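PDB 3I16: aluminum resistance protein from Clostridium novyi, which probably cleaves carbon-sulfur bonds as a pyridoxal-5'-phosphate-dependent lyase of the methionine gamma-lyase family, with a presumed part in aluminum resistance. Local coordinates for residues D76-V81 against R288-G293; S336-D341 against P400-L405. One frame throughout, in Å; residues are numbered along the deposited sequence. Where two conformers were deposited one is given.

Interaction 1: residues D76-V81 against R288-G293; sequences DSLDAV and RSMYQG. With EDO (1,2-ethanediol), chain M.
Leu78 lies over one face of the Tyr291 ring: its CD1 methyl sits 3.9 Å from the ring centroid, 23° off the normal, in a CH-pi contact displaced toward the CD1-CE1 side. The other methyl, CD2, reaches the flank of the selenomethionine at position 290, 3.7 Å from Met290 CB. Val81 CG2 closes the edge of the tyrosine ring loosely, 4.4 Å from CE1 of Tyr291. The ring crosses to the partner helix because chi1 of -81° sets CG anti to the carbonyl carbon, and the phenol oxygen ends against Ser77, with Tyr291 OH 3.3 Å from Ser77 CB. That OH makes a weak hydrogen bond to the carbonyl of Gly74, one turn before Leu78, while Phe383 of a second subunit packs on the same tyrosine. Farther out, Arg288 grips an ethanediol, probably from the crystallisation liquor, through NE to O2 and NH2 to O1. Segments 76-81 and 288-293 run nearly parallel, their axes 10.8 Å apart at 16°, so long side chains bridge them. The contact joins helix 73-86 to the start of the long helix 287-318, beside the subunit interface of what is, by family, probably a fold-type I PLP enzyme.

Interaction 2: residues S336-D341 against P400-L405; sequences SIKFND and PYIAYL
Ile337 and Ala403 form an antiparallel hydrogen-bonded pair, each N donating to the other's O: Ile337 N to Ala403 O at 2.9 Å, and Ala403 N to Ile337 O at 2.9 Å. Two more backbone bonds continue past the paired strands, from Phe339 N to Tyr401 O (3.0 Å, 163° at the hydrogen) and from Asn340 N to Pro400 O (2.9 Å, more bent at 135°). CA-H...O contacts from Ser336 to Ala403 O and from Ile402 to Ile337 O flank the central pair.

Apolar packing differs between the faces. With Ile337 and Ala403 on one side, the Phe339 ring takes the Ala403 methyl at its edge, CE2 to CB 3.6 Å, and Ile337 CG2 over a face. On the other, Lys338 leaves the backbone with CG anti to N (chi1 -176°) and runs its methylenes across the Pro400 ring, CE 3.8 Å from Pro400 CG; Ser336 CB meets Ile402 CG2. Beyond strand 336-338, the ring of Tyr401 brings CD2 to the backbone N of Asp341 at 3.6 Å.

Among polar ends, Tyr404 OH bonds to Gly189 O, Lys338 makes a cation-pi contact with Trp190, and Asp341 N-caps helix 342-354 through OD1. The Tyr404 side chain lies about 9 Å from the bound pyridoxal phosphate, which puts this strand pair near the cofactor site. It belongs to an antiparallel sheet, probably that of the C-terminal domain of a fold-type I enzyme, between strands 321-323 and 392-396; helices 287-318 and 342-354 pack on its Ile337 face.

From the N terminus, after helices 4-11 and 17-54, the chain enters helix 73-86, ahead of the seven-stranded mixed sheet; interaction 1 closes a span of 206 residues holding the whole mixed sheet when the chain returns in helix 287-318. Interaction 2 opens only after this, and its 58 intervening residues include helix 342-354 and three strands of the six-stranded antiparallel sheet. The two loops are therefore in series, neither nested nor crossed. The centres of interactions 1 and 2 lie about 37 Å apart, on opposite sides of the chain's centre. Helix 287-318 connects them: its start carries 288-293, and its later residues Cys311 and Met315 pack on Ile337 of interaction 2.

Interaction 1: residues D76-V81 against R288-G293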
ATOM      1  N   ASP B  76      -8.788  13.967  -8.437  1.00 15.81           N
ATOM      2  CA  ASP B  76      -9.440  15.005  -9.227  1.00 17.18           C
ATOM      3  C   ASP B  76      -8.681  15.316 -10.512  1.00 15.36           C
ATOM      4  O   ASP B  76      -9.294  15.532 -11.537  1.00 17.09           O
ATOM      5  CB  ASP B  76      -9.589  16.299  -8.409  1.00 18.48           C
ATOM      6  CG  ASP B  76     -10.506  16.135  -7.195  1.00 22.75           C
ATOM      7  OD1 ASP B  76     -11.251  15.129  -7.112  1.00 25.40           O
ATOM      8  OD2 ASP B  76     -10.465  17.027  -6.320  1.00 29.20           O
ATOM      9  N   SER B  77      -7.355  15.365 -10.447  1.00 13.88           N
ATOM     10  CA  SER B  77      -6.560  15.652 -11.628  1.00 13.80           C
ATOM     11  C   SER B  77      -6.560  14.468 -12.610  1.00 14.08           C
ATOM     12  O   SER B  77      -6.439  14.676 -13.806  1.00 15.26           O
ATOM     13  CB  SER B  77      -5.141  16.077 -11.257  1.00 13.11           C
ATOM     14  OG  SER B  77      -5.160  17.338 -10.572  1.00 10.93           O
ATOM     15  N   LEU B  78      -6.739  13.241 -12.115  1.00 14.77           N
ATOM     16  CA  LEU B  78      -6.778  12.067 -12.991  1.00 14.39           C
ATOM     17  C   LEU B  78      -8.072  12.073 -13.820  1.00 14.96           C
ATOM     18  O   LEU B  78      -8.058  11.709 -15.000  1.00 16.70           O
ATOM     19  CB  LEU B  78      -6.642  10.764 -12.184  1.00 16.72           C
ATOM     20  CG  LEU B  78      -6.665   9.464 -12.993  1.00 14.15           C
ATOM     21  CD1 LEU B  78      -5.506   9.481 -14.017  1.00 13.24           C
ATOM     22  CD2 LEU B  78      -6.597   8.235 -12.051  1.00 16.60           C
ATOM     23  N   ASP B  79      -9.179  12.490 -13.206  1.00 13.60           N
ATOM     24  CA  ASP B  79     -10.433  12.640 -13.929  1.00 13.99           C
ATOM     25  C   ASP B  79     -10.270  13.675 -15.057  1.00 13.02           C
ATOM     26  O   ASP B  79     -10.723  13.448 -16.193  1.00 11.09           O
ATOM     27  CB  ASP B  79     -11.570  13.062 -13.011  1.00 14.13           C
ATOM     28  CG  ASP B  79     -12.004  11.965 -12.047  1.00 18.48           C
ATOM     29  OD1 ASP B  79     -11.619  10.782 -12.197  1.00 15.48           O
ATOM     30  OD2 ASP B  79     -12.724  12.304 -11.089  1.00 16.68           O
ATOM     31  N   ALA B  80      -9.578  14.767 -14.747  1.00 10.58           N
ATOM     32  CA  ALA B  80      -9.327  15.837 -15.709  1.00  9.69           C
ATOM     33  C   ALA B  80      -8.442  15.371 -16.841  1.00 11.32           C
ATOM     34  O   ALA B  80      -8.675  15.728 -18.000  1.00 11.31           O
ATOM     35  CB  ALA B  80      -8.706  17.078 -14.998  1.00  8.08           C
ATOM     36  N   VAL B  81      -7.409  14.593 -16.517  1.00 11.96           N
ATOM     37  CA  VAL B  81      -6.542  14.029 -17.565  1.00 12.85           C
ATOM     38  C   VAL B  81      -7.348  13.110 -18.495  1.00 13.10           C
ATOM     39  O   VAL B  81      -7.201  13.185 -19.718  1.00 12.80           O
ATOM     40  CB  VAL B  81      -5.327  13.271 -16.979  1.00 12.37           C
ATOM     41  CG1 VAL B  81      -4.590  12.490 -18.059  1.00  9.12           C
ATOM     42  CG2 VAL B  81      -4.378  14.249 -16.279  1.00  8.66           C
ATOM     43  N   ARG B 288      -1.085   6.546  -8.297  1.00 13.32           N
ATOM     44  CA  ARG B 288       0.089   6.629  -9.174  1.00 14.16           C
ATOM     45  C   ARG B 288       0.063   5.546 -10.270  1.00 12.59           C
ATOM     46  O   ARG B 288       0.413   5.817 -11.407  1.00 13.51           O
ATOM     47  CB  ARG B 288       1.403   6.568  -8.413  1.00 13.05           C
ATOM     48  CG  ARG B 288       2.599   6.839  -9.306  1.00 14.95           C
ATOM     49  CD  ARG B 288       3.926   6.783  -8.578  1.00 19.27           C
ATOM     50  NE  ARG B 288       4.272   5.411  -8.223  1.00 23.66           N
ATOM     51  CZ  ARG B 288       4.454   4.927  -6.991  1.00 32.32           C
ATOM     52  NH1 ARG B 288       4.413   5.703  -5.903  1.00 27.67           N
ATOM     53  NH2 ARG B 288       4.747   3.636  -6.853  1.00 32.84           N
ATOM     54  N   SER B 289      -0.346   4.334  -9.926  1.00 13.92           N
ATOM     55  CA  SER B 289      -0.384   3.240 -10.898  1.00 15.03           C
ATOM     56  C   SER B 289      -1.457   3.484 -11.955  1.00 15.68           C
ATOM     57  O   SER B 289      -1.358   2.969 -13.093  1.00 14.96           O
ATOM     58  CB  SER B 289      -0.608   1.890 -10.192  1.00 15.68           C
ATOM     59  OG  SER B 289      -1.918   1.825  -9.653  1.00 24.51           O
HETATM   60  N   MSE B 290      -2.495   4.241 -11.594  1.00 14.49           N
HETATM   61  CA  MSE B 290      -3.545   4.567 -12.571  0.50 14.95           C
HETATM   62  C   MSE B 290      -3.052   5.590 -13.578  1.00 14.21           C
HETATM   63  O   MSE B 290      -3.329   5.459 -14.780  1.00 14.29           O
HETATM   64  CB  MSE B 290      -4.821   5.032 -11.904  0.50 14.23           C
HETATM   65  CG  MSE B 290      -5.637   3.880 -11.389  0.50 15.48           C
HETATM   66 SE   MSE B 290      -7.222   4.535 -10.557  0.38 16.62          SE
HETATM   67  CE  MSE B 290      -6.535   4.807  -8.750  0.50 18.04           C
ATOM     68  N   TYR B 291      -2.316   6.591 -13.106  1.00 14.55           N
ATOM     69  CA  TYR B 291      -1.704   7.581 -14.003  1.00 15.64           C
ATOM     70  C   TYR B 291      -0.676   6.876 -14.907  1.00 15.41           C
ATOM     71  O   TYR B 291      -0.677   7.016 -16.156  1.00 15.45           O
ATOM     72  CB  TYR B 291      -0.942   8.666 -13.232  1.00 15.36           C
ATOM     73  CG  TYR B 291      -1.752   9.810 -12.633  1.00 14.55           C
ATOM     74  CD1 TYR B 291      -2.212  10.846 -13.438  1.00 13.93           C
ATOM     75  CD2 TYR B 291      -1.985   9.903 -11.262  1.00 15.23           C
ATOM     76  CE1 TYR B 291      -2.915  11.912 -12.911  1.00 12.86           C
ATOM     77  CE2 TYR B 291      -2.711  10.969 -10.722  1.00 18.67           C
ATOM     78  CZ  TYR B 291      -3.168  11.976 -11.564  1.00 17.30           C
ATOM     79  OH  TYR B 291      -3.868  13.071 -11.074  1.00 14.18           O
ATOM     80  N   GLN B 292       0.211   6.114 -14.273  1.00 15.03           N
ATOM     81  CA  GLN B 292       1.266   5.448 -15.029  1.00 15.52           C
ATOM     82  C   GLN B 292       0.712   4.466 -16.072  1.00 14.63           C
ATOM     83  O   GLN B 292       1.225   4.385 -17.190  1.00 13.84           O
ATOM     84  CB  GLN B 292       2.278   4.771 -14.111  1.00 15.07           C
ATOM     85  CG  GLN B 292       3.571   4.459 -14.857  1.00 20.01           C
ATOM     86  CD  GLN B 292       4.675   3.918 -14.003  1.00 19.98           C
ATOM     87  OE1 GLN B 292       4.513   3.703 -12.803  1.00 20.32           O
ATOM     88  NE2 GLN B 292       5.838   3.697 -14.629  1.00 20.29           N
ATOM     89  N   GLY B 293      -0.354   3.755 -15.700  1.00 14.60           N
ATOM     90  CA  GLY B 293      -1.028   2.825 -16.591  1.00 13.77           C
ATOM     91  C   GLY B 293      -1.634   3.509 -17.803  1.00 13.80           C
ATOM     92  O   GLY B 293      -1.512   3.017 -18.921  1.00 12.75           O
TER
HETATM   93  C1  EDO M 430       4.296   1.218 -10.205  1.00 48.05           C
HETATM   94  O1  EDO M 430       5.127   1.620  -9.096  1.00 43.04           O
HETATM   95  C2  EDO M 430       3.090   2.131 -10.389  1.00 46.62           C
HETATM   96  O2  EDO M 430       3.504   3.496 -10.490  1.00 44.22           O

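Interaction 2: residues S336-D341 against P400-L405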
ATOM      1  N   SER B 336     -11.009 -14.126 -32.151  1.00 12.24           N
ATOM      2  CA  SER B 336     -11.854 -15.306 -31.988  0.50 12.90           C
ATOM      3  C   SER B 336     -11.366 -16.427 -32.902  1.00 12.06           C
ATOM      4  O   SER B 336     -10.967 -16.144 -34.042  1.00 10.14           O
ATOM      5  CB  SER B 336     -13.317 -14.978 -32.337  0.50 13.26           C
ATOM      6  OG  SER B 336     -13.772 -13.802 -31.672  0.50 13.85           O
ATOM      7  N   ILE B 337     -11.424 -17.668 -32.405  1.00 11.08           N
ATOM      8  CA  ILE B 337     -11.013 -18.861 -33.141  0.50 11.42           C
ATOM      9  C   ILE B 337     -12.131 -19.914 -32.997  1.00 14.42           C
ATOM     10  O   ILE B 337     -12.455 -20.313 -31.882  1.00 14.18           O
ATOM     11  CB  ILE B 337      -9.722 -19.469 -32.539  0.50 11.39           C
ATOM     12  CG1 ILE B 337      -8.661 -18.398 -32.257  0.50 10.82           C
ATOM     13  CG2 ILE B 337      -9.170 -20.571 -33.416  0.50  8.89           C
ATOM     14  CD1 ILE B 337      -7.526 -18.914 -31.440  0.50  2.00           C
ATOM     15  N   LYS B 338     -12.708 -20.358 -34.115  1.00 15.61           N
ATOM     16  CA  LYS B 338     -13.753 -21.366 -34.112  1.00 20.53           C
ATOM     17  C   LYS B 338     -13.050 -22.705 -34.253  1.00 21.91           C
ATOM     18  O   LYS B 338     -12.459 -23.001 -35.293  1.00 25.10           O
ATOM     19  CB  LYS B 338     -14.746 -21.131 -35.257  1.00 21.19           C
ATOM     20  CG  LYS B 338     -15.945 -22.089 -35.273  1.00 25.95           C
ATOM     21  CD  LYS B 338     -17.032 -21.753 -36.334  1.00 29.49           C
ATOM     22  CE  LYS B 338     -17.719 -20.398 -36.059  1.00 38.24           C
ATOM     23  NZ  LYS B 338     -18.962 -20.144 -36.867  1.00 42.04           N
ATOM     24  N   PHE B 339     -13.063 -23.495 -33.187  1.00 22.58           N
ATOM     25  CA  PHE B 339     -12.430 -24.808 -33.224  1.00 23.94           C
ATOM     26  C   PHE B 339     -13.342 -25.897 -33.779  1.00 24.86           C
ATOM     27  O   PHE B 339     -12.845 -26.803 -34.444  1.00 24.57           O
ATOM     28  CB  PHE B 339     -11.882 -25.210 -31.841  1.00 23.58           C
ATOM     29  CG  PHE B 339     -10.658 -24.437 -31.435  1.00 18.26           C
ATOM     30  CD1 PHE B 339      -9.427 -24.752 -31.977  1.00 19.16           C
ATOM     31  CD2 PHE B 339     -10.739 -23.400 -30.526  1.00 15.10           C
ATOM     32  CE1 PHE B 339      -8.302 -24.048 -31.622  1.00 21.62           C
ATOM     33  CE2 PHE B 339      -9.604 -22.680 -30.159  1.00 16.03           C
ATOM     34  CZ  PHE B 339      -8.393 -23.007 -30.700  1.00 18.97           C
ATOM     35  N   ASN B 340     -14.655 -25.793 -33.550  1.00 27.13           N
ATOM     36  CA  ASN B 340     -15.611 -26.835 -33.978  1.00 30.46           C
ATOM     37  C   ASN B 340     -15.153 -28.195 -33.448  1.00 31.95           C
ATOM     38  O   ASN B 340     -15.170 -29.207 -34.163  1.00 31.06           O
ATOM     39  CB  ASN B 340     -15.811 -26.856 -35.510  1.00 32.41           C
ATOM     40  CG  ASN B 340     -16.847 -25.843 -35.972  1.00 35.58           C
ATOM     41  OD1 ASN B 340     -17.889 -25.668 -35.332  1.00 37.62           O
ATOM     42  ND2 ASN B 340     -16.576 -25.189 -37.095  1.00 41.39           N
ATOM     43  N   ASP B 341     -14.746 -28.172 -32.174  1.00 32.76           N
ATOM     44  CA  ASP B 341     -14.165 -29.308 -31.476  1.00 32.33           C
ATOM     45  C   ASP B 341     -13.908 -28.874 -30.031  1.00 32.38           C
ATOM     46  O   ASP B 341     -13.041 -28.050 -29.769  1.00 32.30           O
ATOM     47  CB  ASP B 341     -12.856 -29.732 -32.143  1.00 32.11           C
ATOM     48  CG  ASP B 341     -12.272 -30.967 -31.527  1.00 30.00           C
ATOM     49  OD1 ASP B 341     -12.452 -31.170 -30.312  1.00 35.78           O
ATOM     50  OD2 ASP B 341     -11.644 -31.738 -32.265  1.00 34.57           O
ATOM     51  N   PRO B 400     -20.342 -23.420 -31.677  1.00 24.16           N
ATOM     52  CA  PRO B 400     -19.294 -24.149 -32.396  1.00 23.95           C
ATOM     53  C   PRO B 400     -17.896 -24.126 -31.715  1.00 22.32           C
ATOM     54  O   PRO B 400     -16.872 -24.345 -32.386  1.00 21.31           O
ATOM     55  CB  PRO B 400     -19.262 -23.433 -33.753  1.00 24.01           C
ATOM     56  CG  PRO B 400     -19.914 -22.092 -33.512  1.00 25.35           C
ATOM     57  CD  PRO B 400     -20.403 -22.017 -32.108  1.00 24.43           C
ATOM     58  N   TYR B 401     -17.862 -23.878 -30.404  1.00 20.77           N
ATOM     59  CA  TYR B 401     -16.618 -23.887 -29.620  1.00 20.16           C
ATOM     60  C   TYR B 401     -15.634 -22.826 -30.088  1.00 16.88           C
ATOM     61  O   TYR B 401     -14.615 -23.122 -30.694  1.00 19.59           O
ATOM     62  CB  TYR B 401     -15.979 -25.292 -29.602  1.00 21.30           C
ATOM     63  CG  TYR B 401     -16.958 -26.334 -29.115  1.00 24.80           C
ATOM     64  CD1 TYR B 401     -17.421 -26.310 -27.804  1.00 29.49           C
ATOM     65  CD2 TYR B 401     -17.424 -27.337 -29.962  1.00 30.26           C
ATOM     66  CE1 TYR B 401     -18.347 -27.243 -27.346  1.00 33.92           C
ATOM     67  CE2 TYR B 401     -18.335 -28.279 -29.517  1.00 31.67           C
ATOM     68  CZ  TYR B 401     -18.798 -28.226 -28.209  1.00 37.35           C
ATOM     69  OH  TYR B 401     -19.705 -29.163 -27.758  1.00 40.49           O
ATOM     70  N   ILE B 402     -15.989 -21.587 -29.798  1.00 17.83           N
ATOM     71  CA  ILE B 402     -15.199 -20.429 -30.145  1.00 18.24           C
ATOM     72  C   ILE B 402     -14.388 -20.029 -28.913  1.00 18.95           C
ATOM     73  O   ILE B 402     -14.918 -20.013 -27.813  1.00 18.92           O
ATOM     74  CB  ILE B 402     -16.102 -19.269 -30.580  1.00 16.81           C
ATOM     75  CG1 ILE B 402     -16.983 -19.704 -31.764  1.00 20.21           C
ATOM     76  CG2 ILE B 402     -15.248 -18.052 -30.950  1.00 13.89           C
ATOM     77  CD1 ILE B 402     -18.093 -18.727 -32.104  1.00 16.12           C
ATOM     78  N   ALA B 403     -13.096 -19.764 -29.103  1.00 18.41           N
ATOM     79  CA  ALA B 403     -12.210 -19.280 -28.048  1.00 15.35           C
ATOM     80  C   ALA B 403     -11.976 -17.805 -28.343  1.00 17.66           C
ATOM     81  O   ALA B 403     -11.912 -17.410 -29.517  1.00 16.04           O
ATOM     82  CB  ALA B 403     -10.886 -20.050 -28.079  1.00 15.03           C
ATOM     83  N   TYR B 404     -11.864 -16.992 -27.295  1.00 15.09           N
ATOM     84  CA  TYR B 404     -11.611 -15.570 -27.426  1.00 15.54           C
ATOM     85  C   TYR B 404     -10.286 -15.301 -26.718  1.00 16.23           C
ATOM     86  O   TYR B 404     -10.157 -15.554 -25.527  1.00 16.74           O
ATOM     87  CB  TYR B 404     -12.768 -14.773 -26.820  1.00 16.38           C
ATOM     88  CG  TYR B 404     -14.101 -15.139 -27.453  1.00 14.87           C
ATOM     89  CD1 TYR B 404     -14.651 -14.366 -28.462  1.00 17.55           C
ATOM     90  CD2 TYR B 404     -14.797 -16.272 -27.050  1.00 17.96           C
ATOM     91  CE1 TYR B 404     -15.870 -14.709 -29.050  1.00 20.71           C
ATOM     92  CE2 TYR B 404     -15.995 -16.634 -27.638  1.00 21.99           C
ATOM     93  CZ  TYR B 404     -16.528 -15.846 -28.636  1.00 21.76           C
ATOM     94  OH  TYR B 404     -17.721 -16.184 -29.203  1.00 20.47           O
ATOM     95  N   LEU B 405      -9.300 -14.811 -27.474  1.00 16.09           N
ATOM     96  CA  LEU B 405      -7.950 -14.597 -26.992  1.00 13.89           C
ATOM     97  C   LEU B 405      -7.729 -13.106 -27.024  1.00 14.61           C
ATOM     98  O   LEU B 405      -8.090 -12.445 -28.008  1.00 13.22           O
ATOM     99  CB  LEU B 405      -6.982 -15.323 -27.942  1.00 13.35           C
ATOM    100  CG  LEU B 405      -5.468 -15.506 -27.777  1.00 21.27           C
ATOM    101  CD1 LEU B 405      -4.689 -14.186 -27.742  1.00 28.04           C
ATOM    102  CD2 LEU B 405      -5.169 -16.369 -26.554  1.00 31.12           C
TER